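Local coordinates for hypothetical protein Atu3615 (Agrobacterium tumefaciens str. C58, PDB 1ZNP) that is of unknown function but belongs to the DUF985 family of the cupin superfamily, whose members share a beta-barrel fold, at residues A[8-11]-A[12-16]. Residues are numbered along the deposited sequence; the frame is centred on the assembly and turned at random.
Sequences QAII and RELGL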
loop_
_atom_site.group_PDB
_atom_site.type_symbol
_atom_site.label_atom_id
_atom_site.label_comp_id
_atom_site.label_asym_id
_atom_site.label_seq_id
_atom_site.Cartn_x
_atom_site.Cartn_y
_atom_site.Cartn_z
ATOM N N GLN A 8 26.485 1.085 10.569
ATOM C CA GLN A 8 27.769 0.403 10.605
ATOM C C GLN A 8 27.865 -0.606 11.733
ATOM O O GLN A 8 28.559 -1.615 11.610
ATOM C CB GLN A 8 28.921 1.402 10.710
ATOM C CG GLN A 8 29.579 1.672 9.366
ATOM C CD GLN A 8 30.213 0.413 8.749
ATOM O OE1 GLN A 8 30.268 0.269 7.522
ATOM N NE2 GLN A 8 30.703 -0.490 9.598
ATOM N N ALA A 9 27.174 -0.343 12.833
ATOM C CA ALA A 9 27.216 -1.277 13.942
ATOM C C ALA A 9 26.399 -2.520 13.561
ATOM O O ALA A 9 26.761 -3.649 13.897
ATOM C CB ALA A 9 26.661 -0.618 15.198
ATOM N N ILE A 10 25.305 -2.304 12.836
ATOM C CA ILE A 10 24.449 -3.404 12.406
ATOM C C ILE A 10 25.174 -4.241 11.371
ATOM O O ILE A 10 25.221 -5.468 11.471
ATOM C CB ILE A 10 23.136 -2.886 11.792
ATOM C CG1 ILE A 10 22.329 -2.155 12.863
ATOM C CG2 ILE A 10 22.321 -4.050 11.250
ATOM C CD1 ILE A 10 21.152 -1.371 12.329
ATOM N N ILE A 11 25.726 -3.557 10.372
ATOM C CA ILE A 11 26.478 -4.200 9.297
ATOM C C ILE A 11 27.575 -5.065 9.894
ATOM O O ILE A 11 27.812 -6.194 9.462
ATOM C CB ILE A 11 27.145 -3.147 8.385
ATOM C CG1 ILE A 11 26.088 -2.472 7.512
ATOM C CG2 ILE A 11 28.238 -3.786 7.552
ATOM C CD1 ILE A 11 26.658 -1.431 6.571
ATOM N N ARG A 12 28.249 -4.514 10.894
ATOM C CA ARG A 12 29.322 -5.224 11.556
ATOM C C ARG A 12 28.801 -6.391 12.383
ATOM O O ARG A 12 29.299 -7.514 12.259
ATOM C CB ARG A 12 30.124 -4.264 12.445
ATOM C CG ARG A 12 31.048 -4.971 13.429
ATOM C CD ARG A 12 31.966 -5.966 12.716
ATOM N NE ARG A 12 32.591 -6.910 13.642
ATOM C CZ ARG A 12 33.458 -7.854 13.285
ATOM N NH1 ARG A 12 33.814 -7.988 12.013
ATOM N NH2 ARG A 12 33.967 -8.666 14.207
ATOM N N GLU A 13 27.793 -6.133 13.208
ATOM C CA GLU A 13 27.246 -7.177 14.055
ATOM C C GLU A 13 26.611 -8.340 13.316
ATOM O O GLU A 13 26.762 -9.483 13.719
ATOM C CB GLU A 13 26.231 -6.584 15.027
ATOM C CG GLU A 13 25.608 -7.603 15.981
ATOM C CD GLU A 13 26.619 -8.260 16.911
ATOM O OE1 GLU A 13 27.727 -7.700 17.092
ATOM O OE2 GLU A 13 26.299 -9.327 17.478
ATOM N N LEU A 14 25.899 -8.062 12.233
ATOM C CA LEU A 14 25.230 -9.128 11.498
ATOM C C LEU A 14 26.029 -9.719 10.341
ATOM O O LEU A 14 25.593 -10.675 9.708
ATOM C CB LEU A 14 23.857 -8.642 11.011
ATOM C CG LEU A 14 22.834 -8.430 12.137
ATOM C CD1 LEU A 14 21.498 -7.946 11.561
ATOM C CD2 LEU A 14 22.634 -9.731 12.910
ATOM N N GLY A 15 27.203 -9.163 10.079
ATOM C CA GLY A 15 28.023 -9.672 8.999
ATOM C C GLY A 15 27.414 -9.407 7.638
ATOM O O GLY A 15 27.500 -10.241 6.737
ATOM N N LEU A 16 26.799 -8.237 7.491
ATOM C CA LEU A 16 26.160 -7.843 6.245
ATOM C C LEU A 16 27.180 -7.501 5.162
ATOM O O LEU A 16 28.275 -7.016 5.452
ATOM C CB LEU A 16 25.255 -6.632 6.497
ATOM C CG LEU A 16 23.785 -6.826 6.869
ATOM C CD1 LEU A 16 23.604 -8.059 7.719
ATOM C CD2 LEU A 16 23.284 -5.585 7.599
#
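Leu16 folds back over Ile11, its CD2 methyl lying 4.2 Å from CG1 of Ile11, with the two side chains crossing at about a right angle. The same CD2 also comes within 4.1 Å of CG2 of Ile10, here with both side chains running alongside each other. Ile10 presents this methyl branch anti to its backbone N, where it also meets CD1 of Leu14 at 4.0 Å. One branch of Ile10 is thus shared by two leucines, and these aliphatic groups form the packed side of the turn, resting on Leu46 and Tyr44 of strand 41-48, Phe24 of strand 24-30 and Phe117 and Leu119 of strand 117-124.

The opposite flank is loose and faces solvent. Of the Arg12 and Glu13 side chains, the CB atoms lie beside the carbonyl oxygens of Gln8 and Ala9, the same oxygens their backbone N-H groups bond to, while the bent chains carry the charged ends away from Ile10 and Ile11.

Regular helical bonds join the turns, among them Leu14 N to Ile10 O at 2.8 Å. Gly15 is the first residue to leave helical phi/psi, taking a positive phi (68°) in the left-handed region. The 6→1 bond from Leu16 N to Ile11 O (3.0 Å, in the carbonyl plane and on a lone pair), with the weak 5→2 bond from Gly15 N to Arg12 O (3.4 Å), makes a Schellman motif, with the usual apolar contact between its end residues, Ile11 and Leu16; it ends the short N-terminal helix packed on the cupin beta-fold and leads into strand 17-18.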